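Local coordinates for protein HcgC (Methanococcus maripaludis S2, PDB 5O4H) that probably methylates a precursor with S-adenosylmethionine during biosynthesis of the FeGP (iron-guanylylpyridinol) cofactor, and binds the spent donor S-adenosyl-L-homocysteine, at residues Y51-Y56 and S175-L180; K93-L98 and I123-P128; K206-T211 and K219-E224. All coordinates share one frame; numbering follows the deposited sequence.

Interaction 1: Y51-Y56 and S175-L180; sequences YLSGSY and SGTMTL. With SAH (S-adenosyl-L-homocysteine), chain Q.
Leu-52 and Thr-177 meet at about a right angle beside the amino-acid end of S-adenosyl-L-homocysteine, illustrating how a Rossmann-like fold gathers a ligand at the exits of its parallel strands. Residues 51-53 lie in the loop between strand 42-48 and helix 54-61, while Thr-177 opens helix 177-193. With CG anti to its backbone nitrogen (chi1 -178°), Leu-52 sends CD2 across to CG2 of Thr-177, 3.8 Å away. In Thr-177 it is the CG2 branch that lies anti to the backbone nitrogen, facing Leu-52, while OG1 stands beside that nitrogen and turns to the ligand carboxylate. Met-178 lies beyond, but with two conformers modelled its exact contacts are doubtful.

The peptide bond before Leu-52 is cis, and CB of Leu-52 rests 3.8 Å above the centre of the Tyr-51 ring. This ring presents its edge to SD of the ligand. The carboxylate is gripped from both segments: OXT accepts from Leu-52 N at 2.9 Å and from Ser-53 N at 3.2 Å. Its other oxygen, O, is met by the backbone of 175-180, and OG1 of Thr-177 stands within reach of both oxygens. Gly-176 N-caps the helix, whose start is likely to stabilise the negative charge. Lys-29 also bonds to OG1 of Thr-177. The backbone N of Thr-177 reaches ligand O at 2.9 Å, with an N-H...O angle of 161°.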
loop_
_atom_site.group_PDB
_atom_site.type_symbol
_atom_site.label_atom_id
_atom_site.label_comp_id
_atom_site.label_asym_id
_atom_site.label_seq_id
_atom_site.Cartn_x
_atom_site.Cartn_y
_atom_site.Cartn_z
ATOM N N TYR C 51 30.755 3.594 -8.856
ATOM C CA TYR C 51 29.336 3.809 -9.057
ATOM C C TYR C 51 28.599 3.483 -7.759
ATOM O O TYR C 51 28.901 2.456 -7.179
ATOM C CB TYR C 51 28.828 2.939 -10.209
ATOM C CG TYR C 51 27.322 2.860 -10.355
ATOM C CD1 TYR C 51 26.588 1.912 -9.659
ATOM C CD2 TYR C 51 26.646 3.698 -11.226
ATOM C CE1 TYR C 51 25.208 1.822 -9.796
ATOM C CE2 TYR C 51 25.269 3.619 -11.371
ATOM C CZ TYR C 51 24.555 2.668 -10.665
ATOM O OH TYR C 51 23.200 2.587 -10.824
ATOM N N LEU C 52 27.627 4.278 -7.295
ATOM C CA LEU C 52 27.161 5.557 -7.828
ATOM C C LEU C 52 27.681 6.668 -6.917
ATOM O O LEU C 52 28.082 7.718 -7.397
ATOM C CB LEU C 52 25.628 5.574 -7.903
ATOM C CG LEU C 52 24.971 6.821 -8.486
ATOM C CD1 LEU C 52 25.642 7.280 -9.749
ATOM C CD2 LEU C 52 23.500 6.582 -8.742
ATOM N N SER C 53 27.686 6.452 -5.601
ATOM C CA SER C 53 28.166 7.459 -4.641
ATOM C C SER C 53 29.684 7.577 -4.538
ATOM O O SER C 53 30.176 8.576 -4.014
ATOM C CB SER C 53 27.607 7.174 -3.245
ATOM O OG SER C 53 27.620 5.759 -3.023
ATOM N N GLY C 54 30.410 6.571 -4.994
ATOM C CA GLY C 54 31.869 6.569 -4.915
ATOM C C GLY C 54 32.563 7.767 -5.490
ATOM O O GLY C 54 33.508 8.284 -4.889
ATOM N N SER C 55 32.095 8.223 -6.650
ATOM C CA SER C 55 32.692 9.380 -7.313
ATOM C C SER C 55 32.681 10.627 -6.421
ATOM O O SER C 55 33.732 11.247 -6.224
ATOM C CB SER C 55 31.965 9.668 -8.622
ATOM O OG SER C 55 32.566 10.769 -9.285
ATOM N N TYR C 56 31.512 10.981 -5.883
ATOM C CA TYR C 56 31.404 12.152 -5.014
ATOM C C TYR C 56 32.121 11.915 -3.678
ATOM O O TYR C 56 32.757 12.828 -3.156
ATOM C CB TYR C 56 29.952 12.566 -4.788
ATOM C CG TYR C 56 29.867 13.864 -4.038
ATOM C CD1 TYR C 56 30.129 15.071 -4.667
ATOM C CD2 TYR C 56 29.590 13.885 -2.679
ATOM C CE1 TYR C 56 30.089 16.276 -3.968
ATOM C CE2 TYR C 56 29.550 15.080 -1.966
ATOM C CZ TYR C 56 29.796 16.278 -2.618
ATOM O OH TYR C 56 29.750 17.476 -1.945
ATOM N N SER C 175 20.519 -0.166 0.612
ATOM C CA SER C 175 20.983 1.188 0.893
ATOM C C SER C 175 21.615 1.776 -0.373
ATOM O O SER C 175 22.155 2.886 -0.315
ATOM C CB SER C 175 22.031 1.135 1.986
ATOM O OG SER C 175 23.095 0.328 1.509
ATOM N N GLY C 176 21.588 1.041 -1.492
ATOM C CA GLY C 176 22.160 1.490 -2.751
ATOM C C GLY C 176 21.559 2.802 -3.193
ATOM O O GLY C 176 20.347 2.986 -3.130
ATOM N N THR C 177 22.400 3.732 -3.628
ATOM C CA THR C 177 21.923 5.052 -4.056
ATOM C C THR C 177 20.784 4.989 -5.056
ATOM O O THR C 177 19.758 5.626 -4.849
ATOM C CB THR C 177 23.087 5.843 -4.634
ATOM O OG1 THR C 177 24.115 5.887 -3.661
ATOM C CG2 THR C 177 22.706 7.258 -5.056
ATOM N N MET C 178 20.950 4.235 -6.127
ATOM C CA MET C 178 19.862 4.170 -7.152
ATOM C C MET C 178 18.626 3.460 -6.634
ATOM O O MET C 178 17.550 3.880 -7.042
ATOM C CB MET C 178 20.262 3.609 -8.540
ATOM C CG MET C 178 20.875 4.608 -9.583
ATOM S SD MET C 178 20.446 6.403 -9.828
ATOM C CE MET C 178 18.838 6.307 -10.458
ATOM N N THR C 179 18.711 2.437 -5.745
ATOM C CA THR C 179 17.528 1.756 -5.170
ATOM C C THR C 179 16.763 2.798 -4.348
ATOM O O THR C 179 15.525 2.867 -4.423
ATOM C CB THR C 179 17.907 0.613 -4.174
ATOM O OG1 THR C 179 18.481 -0.441 -4.910
ATOM C CG2 THR C 179 16.708 0.034 -3.374
ATOM N N LEU C 180 17.492 3.595 -3.570
ATOM C CA LEU C 180 16.851 4.627 -2.729
ATOM C C LEU C 180 16.157 5.664 -3.596
ATOM O O LEU C 180 15.058 6.089 -3.283
ATOM C CB LEU C 180 17.857 5.286 -1.799
ATOM C CG LEU C 180 18.429 4.409 -0.690
ATOM C CD1 LEU C 180 19.560 5.094 -0.018
ATOM C CD2 LEU C 180 17.400 4.072 0.339
HETATM N N SAH Q . 27.210 1.248 -2.819
HETATM C CA SAH Q . 27.058 1.935 -4.146
HETATM C CB SAH Q . 26.644 0.895 -5.197
HETATM C CG SAH Q . 27.771 -0.097 -5.418
HETATM S SD SAH Q . 27.628 -0.939 -6.964
HETATM C C SAH Q . 25.988 3.007 -4.098
HETATM O O SAH Q . 25.190 3.040 -3.128
HETATM O OXT SAH Q . 25.909 3.840 -5.024
HETATM C "C5'" SAH Q . 29.169 -1.809 -7.009
HETATM C "C4'" SAH Q . 30.291 -0.871 -7.509
HETATM O "O4'" SAH Q . 31.547 -1.451 -7.139
HETATM C "C3'" SAH Q . 30.330 -0.836 -9.038
HETATM O "O3'" SAH Q . 31.023 0.364 -9.428
HETATM C "C2'" SAH Q . 31.187 -2.065 -9.366
HETATM O "O2'" SAH Q . 31.840 -1.996 -10.633
HETATM C "C1'" SAH Q . 32.246 -1.977 -8.276
HETATM N N9 SAH Q . 32.818 -3.271 -7.845
HETATM C C8 SAH Q . 32.185 -4.461 -7.713
HETATM N N7 SAH Q . 33.075 -5.384 -7.242
HETATM C C5 SAH Q . 34.250 -4.774 -7.047
HETATM C C6 SAH Q . 35.585 -5.167 -6.546
HETATM N N6 SAH Q . 35.800 -6.446 -6.175
HETATM N N1 SAH Q . 36.551 -4.226 -6.483
HETATM C C2 SAH Q . 36.341 -2.943 -6.871
HETATM N N3 SAH Q . 35.147 -2.523 -7.335
HETATM C C4 SAH Q . 34.086 -3.377 -7.443
#

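Interaction 2: K93-L98 and I123-P128; sequences KLQLEL and ISKFNP
Lys-125 is the first residue of 123-128 to touch helix 91-100, and it does so with the carbons of its chain. It sits within a type I turn closed by the bond from Phe-126 N to Ile-123 O (3.1 Å). CD of Lys-125 lies 4.2 Å from CD1 of Leu-98, and the Lys-125 chain crosses that of Gln-95 at about a right angle, with CE 4.1 Å from OE1. That amide oxygen has its hydrogen bond from Arg-99 instead, and the lysine nitrogen makes a long, weak ion pair with Asp-121. The helix belongs to a beta-alpha-beta crossover between the parallel strands 87-90 and 108-111, which are not neighbours in the sheet: the connection passes over strands 65-72 and 42-48. The turn leads into the next strand, 130-134. Phe-126 follows, its ring carried to the helix by a chi1 of -58°, which puts CG beside the backbone nitrogen. CD1 of Leu-98 comes in obliquely to the ring, 3.6 Å from CE1. An alanine in place of Leu-98 would remove both methyl groups and is likely to open a gap against CE1 and CZ of Phe-126. The ring also packs on Phe-48 and Val-109 of the sheet, while CD2 of Leu-94 stands at its edge, 4.3 Å from CZ.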
loop_
_atom_site.group_PDB
_atom_site.type_symbol
_atom_site.label_atom_id
_atom_site.label_comp_id
_atom_site.label_asym_id
_atom_site.label_seq_id
_atom_site.Cartn_x
_atom_site.Cartn_y
_atom_site.Cartn_z
ATOM N N LYS C 93 45.144 -3.815 -11.404
ATOM C CA LYS C 93 46.339 -2.993 -11.173
ATOM C C LYS C 93 46.557 -2.796 -9.675
ATOM O O LYS C 93 47.707 -2.786 -9.223
ATOM C CB LYS C 93 46.231 -1.626 -11.871
ATOM C CG LYS C 93 46.124 -1.645 -13.402
ATOM C CD LYS C 93 46.877 -2.781 -14.075
ATOM C CE LYS C 93 46.786 -2.716 -15.574
ATOM N NZ LYS C 93 47.851 -3.528 -16.217
ATOM N N LEU C 94 45.471 -2.645 -8.907
ATOM C CA LEU C 94 45.594 -2.481 -7.457
ATOM C C LEU C 94 46.191 -3.780 -6.895
ATOM O O LEU C 94 47.181 -3.743 -6.181
ATOM C CB LEU C 94 44.240 -2.224 -6.769
ATOM C CG LEU C 94 44.395 -2.223 -5.244
ATOM C CD1 LEU C 94 44.888 -0.899 -4.756
ATOM C CD2 LEU C 94 43.240 -2.736 -4.590
ATOM N N GLN C 95 45.578 -4.918 -7.215
ATOM C CA GLN C 95 46.053 -6.210 -6.732
ATOM C C GLN C 95 47.522 -6.440 -7.025
ATOM O O GLN C 95 48.259 -6.864 -6.138
ATOM C CB GLN C 95 45.243 -7.338 -7.343
ATOM C CG GLN C 95 43.874 -7.476 -6.681
ATOM C CD GLN C 95 43.932 -8.425 -5.500
ATOM O OE1 GLN C 95 44.987 -8.682 -4.918
ATOM N NE2 GLN C 95 42.819 -8.957 -5.111
ATOM N N LEU C 96 47.952 -6.150 -8.253
ATOM C CA LEU C 96 49.357 -6.361 -8.640
ATOM C C LEU C 96 50.322 -5.429 -7.946
ATOM O O LEU C 96 51.397 -5.861 -7.533
ATOM C CB LEU C 96 49.505 -6.264 -10.154
ATOM C CG LEU C 96 48.779 -7.355 -10.946
ATOM C CD1 LEU C 96 48.811 -7.044 -12.432
ATOM C CD2 LEU C 96 49.398 -8.717 -10.708
ATOM N N GLU C 97 49.961 -4.167 -7.827
ATOM C CA GLU C 97 50.815 -3.191 -7.152
ATOM C C GLU C 97 50.892 -3.559 -5.651
ATOM O O GLU C 97 51.946 -3.378 -5.043
ATOM C CB GLU C 97 50.277 -1.773 -7.372
ATOM C CG GLU C 97 51.179 -0.673 -6.858
ATOM C CD GLU C 97 52.555 -0.598 -7.489
ATOM O OE1 GLU C 97 52.828 -1.336 -8.463
ATOM O OE2 GLU C 97 53.367 0.217 -7.001
ATOM N N LEU C 98 49.798 -4.090 -5.060
ATOM C CA LEU C 98 49.815 -4.500 -3.654
ATOM C C LEU C 98 50.760 -5.691 -3.479
ATOM O O LEU C 98 51.520 -5.751 -2.521
ATOM C CB LEU C 98 48.439 -4.981 -3.172
ATOM C CG LEU C 98 47.661 -4.106 -2.283
ATOM C CD1 LEU C 98 46.319 -4.713 -2.069
ATOM C CD2 LEU C 98 48.371 -3.903 -0.925
ATOM N N ILE C 123 40.710 -6.909 1.563
ATOM C CA ILE C 123 40.708 -5.901 2.625
ATOM C C ILE C 123 41.763 -6.238 3.683
ATOM O O ILE C 123 42.441 -5.331 4.188
ATOM C CB ILE C 123 39.305 -5.734 3.248
ATOM C CG1 ILE C 123 38.291 -5.199 2.225
ATOM C CG2 ILE C 123 39.358 -4.832 4.484
ATOM C CD1 ILE C 123 38.491 -3.814 1.653
ATOM N N SER C 124 41.920 -7.538 4.009
ATOM C CA SER C 124 42.905 -8.001 5.003
ATOM C C SER C 124 44.364 -7.661 4.663
ATOM O O SER C 124 45.209 -7.731 5.550
ATOM C CB SER C 124 42.752 -9.500 5.280
ATOM O OG SER C 124 43.326 -10.318 4.274
ATOM N N LYS C 125 44.669 -7.281 3.407
ATOM C CA LYS C 125 46.026 -6.921 3.001
ATOM C C LYS C 125 46.404 -5.507 3.428
ATOM O O LYS C 125 47.571 -5.142 3.343
ATOM C CB LYS C 125 46.178 -7.059 1.480
ATOM C CG LYS C 125 45.991 -8.492 1.014
ATOM C CD LYS C 125 46.204 -8.650 -0.481
ATOM C CE LYS C 125 45.650 -9.948 -1.026
ATOM N NZ LYS C 125 46.338 -11.149 -0.478
ATOM N N PHE C 126 45.433 -4.706 3.877
ATOM C CA PHE C 126 45.679 -3.329 4.303
ATOM C C PHE C 126 45.804 -3.249 5.801
ATOM O O PHE C 126 45.383 -4.160 6.519
ATOM C CB PHE C 126 44.502 -2.440 3.851
ATOM C CG PHE C 126 44.265 -2.466 2.364
ATOM C CD1 PHE C 126 45.266 -2.093 1.480
ATOM C CD2 PHE C 126 43.046 -2.865 1.843
ATOM C CE1 PHE C 126 45.048 -2.118 0.111
ATOM C CE2 PHE C 126 42.841 -2.901 0.465
ATOM C CZ PHE C 126 43.844 -2.524 -0.387
ATOM N N ASN C 127 46.386 -2.165 6.274
ATOM C CA ASN C 127 46.546 -1.917 7.709
ATOM C C ASN C 127 46.291 -0.411 7.861
ATOM O O ASN C 127 47.197 0.355 8.154
ATOM C CB ASN C 127 47.946 -2.338 8.184
ATOM C CG ASN C 127 48.188 -2.076 9.653
ATOM O OD1 ASN C 127 47.284 -2.184 10.503
ATOM N ND2 ASN C 127 49.405 -1.720 9.977
ATOM N N PRO C 128 45.048 0.031 7.624
ATOM C CA PRO C 128 44.762 1.458 7.724
ATOM C C PRO C 128 44.432 1.936 9.111
ATOM O O PRO C 128 44.188 1.147 10.010
ATOM C CB PRO C 128 43.531 1.605 6.819
ATOM C CG PRO C 128 42.780 0.354 7.035
ATOM C CD PRO C 128 43.831 -0.722 7.258
#

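Interaction 3: K206-T211 and K219-E224; sequences KYFEGT and KKFLTE
Two first torsions bring Lys-206 and Thr-211 onto the carboxylate of Glu-224. In Lys-206, CG lies between the backbone nitrogen and the carbonyl carbon (chi1 63°), and a further bend at chi3 turns the amine to the acid. In Thr-211, OG1 is anti to the carbonyl carbon (chi1 -48°), which aims the hydroxyl at Glu-224 and leaves CG2 to face the backbone of the second helix. Glu-224 itself is extended beyond CG and reaches back to meet them.

The two oxygens are held differently. OE1 receives the hydroxyl of Thr-211 on its syn lone pair, with OG1 2.7 Å away. OE2 forms a salt bridge with NZ of Lys-206, also at 2.7 Å, but the amine approaches from above the carboxylate plane, 52° out of it. Lys-220 completes a salt-bridge network through a long ion pair to OE2 (NZ to OE2 4.0 Å), its stronger partner being Glu-215.

Next to this polar cluster the short helices 208-214 and 218-225, consecutive in the chain, pack through apolar contacts. CG2 of Thr-211 nestles against Phe-221, 3.8 Å from its CB, and touches the aliphatic start of Lys-220. CB of Phe-208 lies in the plane of the Phe-221 ring, at its edge, 3.7 Å from CE1. The Phe-208 ring presents its edge, at CD1, to OE1 of Glu-224. Phe-221 also packs on Leu-52 of the ligand-binding loop, and Tyr-207 hydrogen-bonds through OH to OG1 of Thr-11 of the second subunit.

With a lysine bonded to one oxygen and a hydroxyl donating to the other, Glu-224 is probably kept ionised, and its charge would offset the repulsion between Lys-206 NZ and Lys-220 NZ, 4.4 Å apart.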
loop_
_atom_site.group_PDB
_atom_site.type_symbol
_atom_site.label_atom_id
_atom_site.label_comp_id
_atom_site.label_asym_id
_atom_site.label_seq_id
_atom_site.Cartn_x
_atom_site.Cartn_y
_atom_site.Cartn_z
ATOM N N LYS C 206 13.887 3.791 -15.724
ATOM C CA LYS C 206 14.383 2.792 -16.657
ATOM C C LYS C 206 15.495 2.041 -15.978
ATOM O O LYS C 206 15.896 2.396 -14.862
ATOM C CB LYS C 206 14.832 3.421 -17.974
ATOM C CG LYS C 206 16.005 4.387 -17.861
ATOM C CD LYS C 206 16.536 4.745 -19.229
ATOM C CE LYS C 206 17.481 3.687 -19.762
ATOM N NZ LYS C 206 17.700 3.830 -21.229
ATOM N N TYR C 207 16.009 1.003 -16.631
ATOM C CA TYR C 207 17.093 0.213 -16.048
ATOM C C TYR C 207 18.403 0.980 -16.234
ATOM O O TYR C 207 19.182 0.706 -17.145
ATOM C CB TYR C 207 17.109 -1.182 -16.693
ATOM C CG TYR C 207 18.195 -2.103 -16.181
ATOM C CD1 TYR C 207 18.417 -2.263 -14.822
ATOM C CD2 TYR C 207 18.963 -2.858 -17.055
ATOM C CE1 TYR C 207 19.413 -3.115 -14.347
ATOM C CE2 TYR C 207 19.970 -3.705 -16.589
ATOM C CZ TYR C 207 20.189 -3.830 -15.232
ATOM O OH TYR C 207 21.170 -4.683 -14.757
ATOM N N PHE C 208 18.636 1.956 -15.363
ATOM C CA PHE C 208 19.831 2.793 -15.436
ATOM C C PHE C 208 21.139 1.982 -15.349
ATOM O O PHE C 208 22.129 2.349 -15.996
ATOM C CB PHE C 208 19.807 3.927 -14.414
ATOM C CG PHE C 208 18.573 4.812 -14.395
ATOM C CD1 PHE C 208 18.354 5.752 -15.387
ATOM C CD2 PHE C 208 17.620 4.674 -13.404
ATOM C CE1 PHE C 208 17.211 6.552 -15.367
ATOM C CE2 PHE C 208 16.484 5.476 -13.388
ATOM C CZ PHE C 208 16.291 6.403 -14.366
ATOM N N GLU C 209 21.140 0.855 -14.600
ATOM C CA GLU C 209 22.322 -0.031 -14.465
ATOM C C GLU C 209 22.713 -0.605 -15.854
ATOM O O GLU C 209 23.896 -0.881 -16.137
ATOM C CB GLU C 209 22.022 -1.190 -13.493
ATOM C CG GLU C 209 22.902 -1.272 -12.269
ATOM C CD GLU C 209 22.396 -2.335 -11.309
ATOM O OE1 GLU C 209 22.272 -2.024 -10.110
ATOM O OE2 GLU C 209 22.086 -3.461 -11.758
ATOM N N GLY C 210 21.721 -0.787 -16.718
ATOM C CA GLY C 210 21.946 -1.278 -18.068
ATOM C C GLY C 210 22.802 -0.316 -18.865
ATOM O O GLY C 210 23.685 -0.728 -19.623
ATOM N N THR C 211 22.544 0.991 -18.702
ATOM C CA THR C 211 23.297 2.024 -19.417
ATOM C C THR C 211 24.718 2.059 -18.919
ATOM O O THR C 211 25.652 2.206 -19.702
ATOM C CB THR C 211 22.647 3.406 -19.207
ATOM O OG1 THR C 211 21.247 3.322 -19.431
ATOM C CG2 THR C 211 23.203 4.468 -20.115
ATOM N N LYS C 219 28.256 8.629 -19.955
ATOM C CA LYS C 219 27.687 9.890 -20.451
ATOM C C LYS C 219 26.185 9.779 -20.685
ATOM O O LYS C 219 25.438 10.663 -20.276
ATOM C CB LYS C 219 28.377 10.345 -21.749
ATOM C CG LYS C 219 29.798 10.833 -21.552
ATOM C CD LYS C 219 30.493 11.049 -22.886
ATOM C CE LYS C 219 31.856 11.650 -22.695
ATOM N NZ LYS C 219 32.655 11.635 -23.950
ATOM N N LYS C 220 25.744 8.707 -21.349
ATOM C CA LYS C 220 24.330 8.477 -21.633
ATOM C C LYS C 220 23.577 8.326 -20.302
ATOM O O LYS C 220 22.485 8.853 -20.170
ATOM C CB LYS C 220 24.135 7.243 -22.520
ATOM C CG LYS C 220 22.692 7.024 -22.956
ATOM C CD LYS C 220 22.554 5.767 -23.793
ATOM C CE LYS C 220 21.107 5.452 -24.086
ATOM N NZ LYS C 220 20.852 4.007 -24.358
ATOM N N PHE C 221 24.162 7.629 -19.320
ATOM C CA PHE C 221 23.526 7.455 -18.009
ATOM C C PHE C 221 23.313 8.821 -17.352
ATOM O O PHE C 221 22.225 9.101 -16.870
ATOM C CB PHE C 221 24.379 6.537 -17.114
ATOM C CG PHE C 221 24.091 6.626 -15.634
ATOM C CD1 PHE C 221 22.927 6.090 -15.105
ATOM C CD2 PHE C 221 25.000 7.212 -14.768
ATOM C CE1 PHE C 221 22.667 6.171 -13.729
ATOM C CE2 PHE C 221 24.753 7.272 -13.408
ATOM C CZ PHE C 221 23.589 6.749 -12.900
ATOM N N LEU C 222 24.336 9.684 -17.359
ATOM C CA LEU C 222 24.219 11.018 -16.762
ATOM C C LEU C 222 23.133 11.841 -17.457
ATOM O O LEU C 222 22.421 12.598 -16.788
ATOM C CB LEU C 222 25.564 11.743 -16.750
ATOM C CG LEU C 222 26.635 11.102 -15.880
ATOM C CD1 LEU C 222 27.967 11.780 -16.101
ATOM C CD2 LEU C 222 26.259 11.116 -14.414
ATOM N N THR C 223 22.977 11.675 -18.773
ATOM C CA THR C 223 21.946 12.370 -19.551
ATOM C C THR C 223 20.587 11.843 -19.123
ATOM O O THR C 223 19.658 12.632 -18.997
ATOM C CB THR C 223 22.168 12.175 -21.060
ATOM O OG1 THR C 223 23.397 12.807 -21.406
ATOM C CG2 THR C 223 21.051 12.771 -21.906
ATOM N N GLU C 224 20.468 10.517 -18.894
ATOM C CA GLU C 224 19.212 9.900 -18.452
ATOM C C GLU C 224 18.760 10.444 -17.079
ATOM O O GLU C 224 17.561 10.492 -16.827
ATOM C CB GLU C 224 19.330 8.373 -18.416
ATOM C CG GLU C 224 19.379 7.773 -19.807
ATOM C CD GLU C 224 19.820 6.324 -19.871
ATOM O OE1 GLU C 224 20.223 5.749 -18.829
ATOM O OE2 GLU C 224 19.658 5.736 -20.961
#

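Along the chain, interaction 2 falls between the two segments of interaction 1, and interaction 3 follows both. Interactions 1 and 2 belong to the same seven-stranded mixed sheet, centres about 24 Å apart: interaction 1 in the loop after strand 42-48 and at the helix following strand 159-167, interaction 2 in a helix and turn packed on it. Interactions 1 and 3, about 13 Å between centres, touch where Phe-221 meets Tyr-51 and Leu-52. Interactions 2 and 3 are separate, centres about 31 Å apart. The ligand thus has a crossover helix about 7 Å away at the Leu-94 side chain and, against its binding loop, a pair of helices near the subunit interface.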